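Local coordinates for protein nitrilotriacetate monooxygenase (Burkholderia pseudomallei, PDB 3SDO) that probably acts as a flavin-dependent monooxygenase of the NtaA/SnaA/DszA family, using FMN and molecular oxygen to oxidise its substrate, at residues Ala21-Pro29 with Gln290-Glu299; Ser100-Ala110 with Ala154-Trp165. All blocks are in the same frame, centred on the assembly; numbering follows the deposited sequence.

Interaction 1 (Ala21-Pro29 with Gln290-Glu299)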
loop_
_atom_site.group_PDB
_atom_site.type_symbol
_atom_site.label_atom_id
_atom_site.label_comp_id
_atom_site.label_asym_id
_atom_site.label_seq_id
_atom_site.Cartn_x
_atom_site.Cartn_y
_atom_site.Cartn_z
ATOM N N ALA A 21 14.471 15.268 1.812
ATOM C CA ALA A 21 15.112 14.979 0.530
ATOM C C ALA A 21 16.622 14.857 0.698
ATOM O O ALA A 21 17.281 14.149 -0.079
ATOM C CB ALA A 21 14.781 16.054 -0.501
ATOM N N ASN A 22 17.178 15.540 1.704
ATOM C CA ASN A 22 18.598 15.373 2.020
ATOM C C ASN A 22 18.802 13.999 2.680
ATOM O O ASN A 22 18.097 13.641 3.636
ATOM C CB ASN A 22 19.110 16.513 2.911
ATOM C CG ASN A 22 20.601 16.409 3.194
ATOM O OD1 ASN A 22 21.044 15.491 3.886
ATOM N ND2 ASN A 22 21.385 17.319 2.625
ATOM N N MET A 23 19.769 13.244 2.175
ATOM C CA MET A 23 19.971 11.873 2.621
ATOM C C MET A 23 20.217 11.778 4.134
ATOM O O MET A 23 19.891 10.761 4.744
ATOM C CB MET A 23 21.112 11.198 1.831
ATOM C CG MET A 23 22.526 11.685 2.119
ATOM S SD MET A 23 23.863 10.660 1.398
ATOM C CE MET A 23 23.152 10.271 -0.205
ATOM N N ASN A 24 20.795 12.836 4.712
ATOM C CA ASN A 24 21.127 12.877 6.137
ATOM C C ASN A 24 20.157 13.703 6.998
ATOM O O ASN A 24 20.477 14.085 8.119
ATOM C CB ASN A 24 22.558 13.351 6.316
ATOM C CG ASN A 24 23.592 12.238 6.000
ATOM O OD1 ASN A 24 23.227 11.082 5.709
ATOM N ND2 ASN A 24 24.868 12.593 6.047
ATOM N N ALA A 25 18.946 13.900 6.488
ATOM C CA ALA A 25 17.942 14.708 7.173
ATOM C C ALA A 25 17.530 14.113 8.529
ATOM O O ALA A 25 17.054 14.847 9.411
ATOM C CB ALA A 25 16.698 14.905 6.263
ATOM N N TRP A 26 17.712 12.802 8.705
ATOM C CA TRP A 26 17.383 12.141 9.991
ATOM C C TRP A 26 18.162 12.736 11.171
ATOM O O TRP A 26 17.786 12.522 12.337
ATOM C CB TRP A 26 17.650 10.630 9.950
ATOM C CG TRP A 26 19.099 10.233 9.857
ATOM C CD1 TRP A 26 19.853 10.102 8.708
ATOM C CD2 TRP A 26 19.971 9.889 10.941
ATOM N NE1 TRP A 26 21.138 9.726 9.015
ATOM C CE2 TRP A 26 21.242 9.580 10.378
ATOM C CE3 TRP A 26 19.807 9.803 12.325
ATOM C CZ2 TRP A 26 22.332 9.193 11.154
ATOM C CZ3 TRP A 26 20.912 9.439 13.104
ATOM C CH2 TRP A 26 22.151 9.128 12.515
ATOM N N LYS A 27 19.278 13.402 10.872
ATOM C CA LYS A 27 20.104 14.048 11.895
ATOM C C LYS A 27 19.546 15.403 12.347
ATOM O O LYS A 27 19.973 15.925 13.379
ATOM C CB LYS A 27 21.537 14.301 11.399
ATOM C CG LYS A 27 22.345 13.101 10.935
ATOM C CD LYS A 27 23.808 13.555 10.694
ATOM C CE LYS A 27 24.638 12.524 9.974
ATOM N NZ LYS A 27 25.953 13.045 9.432
ATOM N N HIS A 28 18.659 16.012 11.559
ATOM C CA HIS A 28 18.188 17.367 11.887
ATOM C C HIS A 28 17.182 17.351 13.035
ATOM O O HIS A 28 16.242 16.549 13.002
ATOM C CB HIS A 28 17.565 18.071 10.673
ATOM C CG HIS A 28 17.526 19.550 10.837
ATOM N ND1 HIS A 28 16.439 20.204 11.366
ATOM C CD2 HIS A 28 18.484 20.488 10.654
ATOM C CE1 HIS A 28 16.716 21.495 11.458
ATOM N NE2 HIS A 28 17.957 21.690 11.043
ATOM N N PRO A 29 17.359 18.248 14.042
ATOM C CA PRO A 29 16.468 18.251 15.212
ATOM C C PRO A 29 15.007 18.598 14.954
ATOM O O PRO A 29 14.192 18.354 15.813
ATOM C CB PRO A 29 17.090 19.295 16.157
ATOM C CG PRO A 29 18.048 20.081 15.338
ATOM C CD PRO A 29 18.466 19.219 14.183
ATOM N N GLN A 290 23.319 24.841 7.637
ATOM C CA GLN A 290 22.852 23.749 8.506
ATOM C C GLN A 290 22.610 22.513 7.656
ATOM O O GLN A 290 23.087 21.420 7.963
ATOM C CB GLN A 290 21.523 24.088 9.182
ATOM C CG GLN A 290 21.595 24.940 10.410
ATOM C CD GLN A 290 20.210 25.124 11.064
ATOM O OE1 GLN A 290 19.274 24.329 10.857
ATOM N NE2 GLN A 290 20.077 26.189 11.840
ATOM N N VAL A 291 21.853 22.694 6.586
ATOM C CA VAL A 291 21.560 21.603 5.677
ATOM C C VAL A 291 22.854 20.980 5.154
ATOM O O VAL A 291 23.017 19.774 5.226
ATOM C CB VAL A 291 20.642 22.061 4.540
ATOM C CG1 VAL A 291 20.621 21.057 3.420
ATOM C CG2 VAL A 291 19.227 22.287 5.084
ATOM N N ARG A 292 23.778 21.821 4.681
ATOM C CA ARG A 292 25.099 21.389 4.247
ATOM C C ARG A 292 25.764 20.504 5.306
ATOM O O ARG A 292 26.245 19.415 4.990
ATOM C CB ARG A 292 25.973 22.617 3.928
ATOM C CG ARG A 292 27.419 22.338 3.492
ATOM C CD ARG A 292 28.304 23.595 3.659
ATOM N NE ARG A 292 28.410 23.965 5.069
ATOM C CZ ARG A 292 28.902 25.108 5.545
ATOM N NH1 ARG A 292 29.384 26.048 4.740
ATOM N NH2 ARG A 292 28.927 25.298 6.863
ATOM N N ASP A 293 25.759 20.954 6.561
ATOM C CA ASP A 293 26.506 20.264 7.618
ATOM C C ASP A 293 25.861 18.963 8.118
ATOM O O ASP A 293 26.395 18.323 9.018
ATOM C CB ASP A 293 26.762 21.199 8.796
ATOM C CG ASP A 293 27.708 22.343 8.441
ATOM O OD1 ASP A 293 28.382 22.294 7.385
ATOM O OD2 ASP A 293 27.763 23.303 9.223
ATOM N N LEU A 294 24.734 18.585 7.537
ATOM C CA LEU A 294 24.146 17.263 7.750
ATOM C C LEU A 294 25.070 16.156 7.220
ATOM O O LEU A 294 25.070 15.040 7.738
ATOM C CB LEU A 294 22.786 17.163 7.056
ATOM C CG LEU A 294 21.663 18.038 7.642
ATOM C CD1 LEU A 294 20.356 17.783 6.918
ATOM C CD2 LEU A 294 21.488 17.813 9.123
ATOM N N LEU A 295 25.847 16.479 6.191
ATOM C CA LEU A 295 26.974 15.638 5.778
ATOM C C LEU A 295 28.183 16.005 6.641
ATOM O O LEU A 295 28.612 17.169 6.636
ATOM C CB LEU A 295 27.289 15.909 4.299
ATOM C CG LEU A 295 28.010 14.840 3.501
ATOM C CD1 LEU A 295 27.206 13.583 3.455
ATOM C CD2 LEU A 295 28.263 15.340 2.089
ATOM N N SER A 296 28.750 15.036 7.361
ATOM C CA SER A 296 29.985 15.283 8.125
ATOM C C SER A 296 31.175 15.469 7.154
ATOM O O SER A 296 31.097 15.065 5.999
ATOM C CB SER A 296 30.300 14.115 9.071
ATOM O OG SER A 296 30.589 12.926 8.331
ATOM N N PRO A 297 32.270 16.076 7.623
ATOM C CA PRO A 297 33.466 16.181 6.775
ATOM C C PRO A 297 33.939 14.834 6.208
ATOM O O PRO A 297 34.208 14.731 5.010
ATOM C CB PRO A 297 34.493 16.804 7.705
ATOM C CG PRO A 297 33.680 17.685 8.597
ATOM C CD PRO A 297 32.373 16.947 8.813
ATOM N N ARG A 298 33.976 13.810 7.044
ATOM C CA ARG A 298 34.361 12.487 6.581
ATOM C C ARG A 298 33.499 11.983 5.416
ATOM O O ARG A 298 34.014 11.349 4.487
ATOM C CB ARG A 298 34.269 11.479 7.713
ATOM C CG ARG A 298 34.611 10.060 7.282
ATOM C CD ARG A 298 34.451 9.096 8.416
ATOM N NE ARG A 298 35.365 9.449 9.499
ATOM C CZ ARG A 298 36.621 9.028 9.625
ATOM N NH1 ARG A 298 37.177 8.203 8.734
ATOM N NH2 ARG A 298 37.332 9.437 10.669
ATOM N N GLU A 299 32.185 12.213 5.501
ATOM C CA GLU A 299 31.271 11.730 4.471
ATOM C C GLU A 299 31.475 12.503 3.181
ATOM O O GLU A 299 31.471 11.915 2.090
ATOM C CB GLU A 299 29.821 11.842 4.912
ATOM C CG GLU A 299 29.353 10.763 5.879
ATOM C CD GLU A 299 27.946 11.059 6.372
ATOM O OE1 GLU A 299 26.977 10.515 5.769
ATOM O OE2 GLU A 299 27.813 11.889 7.304
HETATM O O HOH W 1 24.077 18.166 2.542
#
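Leu294 O, Asn24 and Lys27 meet at the centre of this contact, where one backbone carbonyl serves two side-chain donors. Lys27 NZ reaches Leu294 O at 2.8 Å from one face of the carbonyl plane, and Asn24 ND2 reaches the same oxygen at 3.0 Å from the opposite face. Each donor then has a second acceptor in Glu299, so the carboxylate is shared between them: OE1 takes a nearly straight bond (170°) from Asn24 ND2, lying close to the amide plane, while the syn lone pair of OE2 receives Lys27 NZ in a salt bridge. The lysine gets there because its chain is extended beyond CG, sliding past Glu299 in the opposite direction. Beside this polar cluster Leu294 supplies the apolar part, its CD1 resting 3.9 Å from Ala25 CA and its CD2 lying near the His28 backbone.

Local motifs hold two of the partners. Asn22 OD1 accepts from Asn24 N in an Asx turn, and Ser296 and Glu299 form a capping box at the start of helix 297-307: Glu299 OE2 accepts from Ser296 N, and Glu299 N returns a weak bond to Ser296 OG. The loop following strand 11-15 of the barrel packs on the link between helices 281-292 and 297-307.

Farther along, His28 NE2 donates to Gln290 OE1 at 3.0 Å in the ring plane (176°), while ND1 bonds to Ser30, which would help fix the ring's rotation. A water bridges Asn22 ND2 to Val291 O, weakly on the latter side, and the same amide nitrogen bonds to Asn364. Next to Lys27, Trp26 O accepts from Arg177 of the second subunit.

Interaction 2 (Ser100-Ala110 with Ala154-Trp165); sequences SSSYSEPYNVA and AAEHLDVVQGLW
The imidazole of His157 is wedged between Ser101 and Pro106, a compact example of a ring held on both faces and at its edge. Ser101 CA sits over one face, 3.9 Å from the ring centroid and 8° off the normal; Pro106 CB covers the opposite face in a second, longer CH-pi contact. At the rim, NE2 donates to Ser104 OG at 2.9 Å, with the hydroxyl oxygen tilted from the ring plane, and also to Ser104 O, which lies in that plane at 3.3 Å; both bonds are bent. Ser104 OG donates its own hydrogen bond to Ser100 O, which leaves the hydroxyl to accept from the histidine. With CG anti to the backbone N (chi1 -175°), the ring leaves its helix and enters the turn ahead of helix 106-119.

Beyond the ring the axes of segments 106-110 and 154-165 cross at -51° and come within 8.7 Å. Pro106 CB meets Val160 CG1 at 3.6 Å, and Ala110 is small enough to lie against Val161, Leu164 and the indole of Trp165, whose NE1 donates to Ala110 O at 2.9 Å in the ring plane. The looser side of segment 100-110, carrying Ser102, Glu105 and Asn108, adds nothing to the packing: these partly exposed residues turn away from helix 150-165, and Asn108 bonds instead to Tyr103 and Tyr140 of the second subunit.

Both helices belong to the TIM-barrel fold of the luciferase-like family. Trp126 of strand 124-129 packs against both, touching Val109 on one helix and His157, Leu158 and Val161 on the other, while helix 223-232 packs against Ala154 and Ala155.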
loop_
_atom_site.group_PDB
_atom_site.type_symbol
_atom_site.label_atom_id
_atom_site.label_comp_id
_atom_site.label_asym_id
_atom_site.label_seq_id
_atom_site.Cartn_x
_atom_site.Cartn_y
_atom_site.Cartn_z
ATOM N N SER A 100 6.138 0.451 -9.696
ATOM C CA SER A 100 6.873 0.062 -10.887
ATOM C C SER A 100 6.023 -0.771 -11.850
ATOM O O SER A 100 5.283 -1.659 -11.440
ATOM C CB SER A 100 8.133 -0.740 -10.482
ATOM O OG SER A 100 8.436 -1.733 -11.449
ATOM N N SER A 101 6.168 -0.491 -13.137
ATOM C CA SER A 101 5.517 -1.263 -14.179
ATOM C C SER A 101 6.153 -2.630 -14.352
ATOM O O SER A 101 5.480 -3.541 -14.769
ATOM C CB SER A 101 5.628 -0.553 -15.532
ATOM O OG SER A 101 5.263 0.793 -15.412
ATOM N N SER A 102 7.450 -2.760 -14.075
ATOM C CA SER A 102 8.161 -4.030 -14.365
ATOM C C SER A 102 7.959 -5.075 -13.284
ATOM O O SER A 102 8.046 -6.270 -13.559
ATOM C CB SER A 102 9.657 -3.789 -14.558
ATOM O OG SER A 102 9.890 -2.833 -15.580
ATOM N N TYR A 103 7.645 -4.638 -12.068
ATOM C CA TYR A 103 7.630 -5.548 -10.927
ATOM C C TYR A 103 6.287 -5.582 -10.200
ATOM O O TYR A 103 6.233 -5.811 -9.007
ATOM C CB TYR A 103 8.780 -5.183 -9.983
ATOM C CG TYR A 103 10.117 -5.146 -10.699
ATOM C CD1 TYR A 103 10.583 -6.256 -11.384
ATOM C CD2 TYR A 103 10.872 -3.978 -10.756
ATOM C CE1 TYR A 103 11.805 -6.229 -12.061
ATOM C CE2 TYR A 103 12.104 -3.945 -11.419
ATOM C CZ TYR A 103 12.554 -5.073 -12.076
ATOM O OH TYR A 103 13.757 -5.035 -12.742
ATOM N N SER A 104 5.215 -5.381 -10.961
ATOM C CA SER A 104 3.849 -5.405 -10.445
ATOM C C SER A 104 2.956 -6.011 -11.504
ATOM O O SER A 104 3.170 -5.809 -12.714
ATOM C CB SER A 104 3.371 -4.004 -10.201
ATOM O OG SER A 104 3.150 -3.386 -11.473
ATOM N N GLU A 105 1.967 -6.770 -11.071
ATOM C CA GLU A 105 0.964 -7.289 -12.008
ATOM C C GLU A 105 -0.069 -6.192 -12.267
ATOM O O GLU A 105 -0.615 -5.634 -11.315
ATOM C CB GLU A 105 0.284 -8.536 -11.443
ATOM C CG GLU A 105 1.125 -9.784 -11.513
ATOM C CD GLU A 105 1.153 -10.454 -12.919
ATOM O OE1 GLU A 105 0.337 -10.110 -13.815
ATOM O OE2 GLU A 105 1.992 -11.359 -13.114
ATOM N N PRO A 106 -0.365 -5.898 -13.547
ATOM C CA PRO A 106 -1.333 -4.826 -13.812
ATOM C C PRO A 106 -2.689 -5.009 -13.105
ATOM O O PRO A 106 -3.275 -4.027 -12.667
ATOM C CB PRO A 106 -1.521 -4.867 -15.338
ATOM C CG PRO A 106 -0.835 -6.084 -15.809
ATOM C CD PRO A 106 0.153 -6.499 -14.788
ATOM N N TYR A 107 -3.170 -6.243 -12.979
ATOM C CA TYR A 107 -4.444 -6.454 -12.277
ATOM C C TYR A 107 -4.349 -6.016 -10.813
ATOM O O TYR A 107 -5.281 -5.390 -10.285
ATOM C CB TYR A 107 -4.933 -7.908 -12.402
ATOM C CG TYR A 107 -6.430 -8.086 -12.141
ATOM C CD1 TYR A 107 -7.376 -7.838 -13.141
ATOM C CD2 TYR A 107 -6.895 -8.491 -10.891
ATOM C CE1 TYR A 107 -8.752 -8.024 -12.909
ATOM C CE2 TYR A 107 -8.260 -8.655 -10.641
ATOM C CZ TYR A 107 -9.181 -8.424 -11.655
ATOM O OH TYR A 107 -10.525 -8.590 -11.401
ATOM N N ASN A 108 -3.226 -6.312 -10.166
ATOM C CA ASN A 108 -3.019 -5.907 -8.774
ATOM C C ASN A 108 -2.852 -4.389 -8.637
ATOM O O ASN A 108 -3.364 -3.792 -7.699
ATOM C CB ASN A 108 -1.782 -6.611 -8.161
ATOM C CG ASN A 108 -1.999 -8.101 -7.952
ATOM O OD1 ASN A 108 -3.135 -8.545 -7.766
ATOM N ND2 ASN A 108 -0.912 -8.886 -7.991
ATOM N N VAL A 109 -2.089 -3.780 -9.543
ATOM C CA VAL A 109 -1.930 -2.331 -9.551
ATOM C C VAL A 109 -3.275 -1.648 -9.702
ATOM O O VAL A 109 -3.619 -0.731 -8.945
ATOM C CB VAL A 109 -0.956 -1.885 -10.669
ATOM C CG1 VAL A 109 -0.931 -0.333 -10.790
ATOM C CG2 VAL A 109 0.457 -2.443 -10.372
ATOM N N ALA A 110 -4.048 -2.101 -10.670
ATOM C CA ALA A 110 -5.359 -1.530 -10.903
ATOM C C ALA A 110 -6.247 -1.596 -9.643
ATOM O O ALA A 110 -6.870 -0.582 -9.262
ATOM C CB ALA A 110 -6.020 -2.211 -12.107
ATOM N N ALA A 154 6.112 -0.616 -19.955
ATOM C CA ALA A 154 5.395 0.392 -19.187
ATOM C C ALA A 154 4.153 0.914 -19.927
ATOM O O ALA A 154 3.105 1.137 -19.326
ATOM C CB ALA A 154 6.340 1.554 -18.848
ATOM N N ALA A 155 4.267 1.099 -21.231
ATOM C CA ALA A 155 3.135 1.586 -22.017
ATOM C C ALA A 155 2.006 0.564 -22.023
ATOM O O ALA A 155 0.851 0.931 -21.822
ATOM C CB ALA A 155 3.565 1.938 -23.465
ATOM N N GLU A 156 2.332 -0.707 -22.290
ATOM C CA GLU A 156 1.317 -1.762 -22.315
ATOM C C GLU A 156 0.690 -1.981 -20.925
ATOM O O GLU A 156 -0.518 -2.152 -20.802
ATOM C CB GLU A 156 1.890 -3.091 -22.830
ATOM C CG GLU A 156 0.801 -4.119 -23.112
ATOM C CD GLU A 156 1.323 -5.466 -23.569
ATOM O OE1 GLU A 156 2.454 -5.524 -24.111
ATOM O OE2 GLU A 156 0.597 -6.463 -23.366
ATOM N N HIS A 157 1.529 -1.993 -19.905
ATOM C CA HIS A 157 1.105 -2.147 -18.507
ATOM C C HIS A 157 0.077 -1.066 -18.130
ATOM O O HIS A 157 -0.978 -1.356 -17.547
ATOM C CB HIS A 157 2.359 -2.064 -17.619
ATOM C CG HIS A 157 2.127 -2.327 -16.166
ATOM N ND1 HIS A 157 1.526 -1.409 -15.334
ATOM C CD2 HIS A 157 2.483 -3.375 -15.378
ATOM C CE1 HIS A 157 1.509 -1.885 -14.098
ATOM N NE2 HIS A 157 2.069 -3.084 -14.102
ATOM N N LEU A 158 0.404 0.181 -18.457
ATOM C CA LEU A 158 -0.489 1.296 -18.196
ATOM C C LEU A 158 -1.809 1.150 -18.947
ATOM O O LEU A 158 -2.879 1.406 -18.387
ATOM C CB LEU A 158 0.195 2.606 -18.586
ATOM C CG LEU A 158 -0.552 3.894 -18.307
ATOM C CD1 LEU A 158 -1.090 3.910 -16.883
ATOM C CD2 LEU A 158 0.366 5.093 -18.524
ATOM N N ASP A 159 -1.722 0.727 -20.210
ATOM C CA ASP A 159 -2.910 0.536 -21.053
ATOM C C ASP A 159 -3.825 -0.513 -20.425
ATOM O O ASP A 159 -5.043 -0.355 -20.442
ATOM C CB ASP A 159 -2.557 0.062 -22.470
ATOM C CG ASP A 159 -1.974 1.158 -23.340
ATOM O OD1 ASP A 159 -2.015 2.331 -22.932
ATOM O OD2 ASP A 159 -1.444 0.831 -24.441
ATOM N N VAL A 160 -3.230 -1.568 -19.869
ATOM C CA VAL A 160 -4.001 -2.602 -19.179
ATOM C C VAL A 160 -4.669 -2.043 -17.911
ATOM O O VAL A 160 -5.870 -2.226 -17.705
ATOM C CB VAL A 160 -3.129 -3.830 -18.834
ATOM C CG1 VAL A 160 -3.921 -4.872 -17.991
ATOM C CG2 VAL A 160 -2.630 -4.499 -20.128
ATOM N N VAL A 161 -3.899 -1.348 -17.080
ATOM C CA VAL A 161 -4.459 -0.770 -15.859
ATOM C C VAL A 161 -5.651 0.141 -16.176
ATOM O O VAL A 161 -6.741 -0.048 -15.623
ATOM C CB VAL A 161 -3.403 -0.049 -15.031
ATOM C CG1 VAL A 161 -4.043 0.710 -13.822
ATOM C CG2 VAL A 161 -2.418 -1.063 -14.521
ATOM N N GLN A 162 -5.459 1.082 -17.096
ATOM C CA GLN A 162 -6.509 2.006 -17.458
ATOM C C GLN A 162 -7.728 1.310 -18.088
ATOM O O GLN A 162 -8.858 1.685 -17.805
ATOM C CB GLN A 162 -5.955 3.123 -18.362
ATOM C CG GLN A 162 -5.080 4.103 -17.593
ATOM C CD GLN A 162 -4.577 5.229 -18.464
ATOM O OE1 GLN A 162 -4.291 5.018 -19.632
ATOM N NE2 GLN A 162 -4.470 6.426 -17.904
ATOM N N GLY A 163 -7.500 0.307 -18.941
ATOM C CA GLY A 163 -8.573 -0.538 -19.429
ATOM C C GLY A 163 -9.365 -1.204 -18.313
ATOM O O GLY A 163 -10.605 -1.208 -18.318
ATOM N N LEU A 164 -8.659 -1.767 -17.341
ATOM C CA LEU A 164 -9.332 -2.392 -16.175
ATOM C C LEU A 164 -10.145 -1.394 -15.374
ATOM O O LEU A 164 -11.235 -1.718 -14.868
ATOM C CB LEU A 164 -8.320 -3.080 -15.256
ATOM C CG LEU A 164 -7.659 -4.335 -15.813
ATOM C CD1 LEU A 164 -6.470 -4.714 -14.943
ATOM C CD2 LEU A 164 -8.643 -5.502 -15.896
ATOM N N TRP A 165 -9.630 -0.176 -15.269
ATOM C CA TRP A 165 -10.338 0.887 -14.547
ATOM C C TRP A 165 -11.641 1.300 -15.227
ATOM O O TRP A 165 -12.452 1.969 -14.612
ATOM C CB TRP A 165 -9.457 2.130 -14.343
ATOM C CG TRP A 165 -8.413 1.980 -13.273
ATOM C CD1 TRP A 165 -8.446 1.121 -12.190
ATOM C CD2 TRP A 165 -7.178 2.718 -13.160
ATOM N NE1 TRP A 165 -7.302 1.284 -11.431
ATOM C CE2 TRP A 165 -6.514 2.252 -12.001
ATOM C CE3 TRP A 165 -6.567 3.711 -13.929
ATOM C CZ2 TRP A 165 -5.281 2.758 -11.596
ATOM C CZ3 TRP A 165 -5.326 4.218 -13.524
ATOM C CH2 TRP A 165 -4.703 3.753 -12.373
#

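How the interactions relate
From the N terminus, the chain leaves strand 11-15 and enters the loop that carries residues 21-29, whose partner in interaction 1 comes 261 residues later. Within that long excursion the chain runs through strand 94-100 into residues 100-110, and after strand 124-129 reaches residues 154-165, so interaction 2 closes a much shorter loop wholly enclosed by the longer one; the two do not cross. Interaction 2 ties successive helices of the barrel wall, whereas interaction 1 brings an early loop to the link between helices 281-292 and 297-307. Their centres are 38 Å apart, on opposite sides of the chain's centre, yet both reach the second subunit.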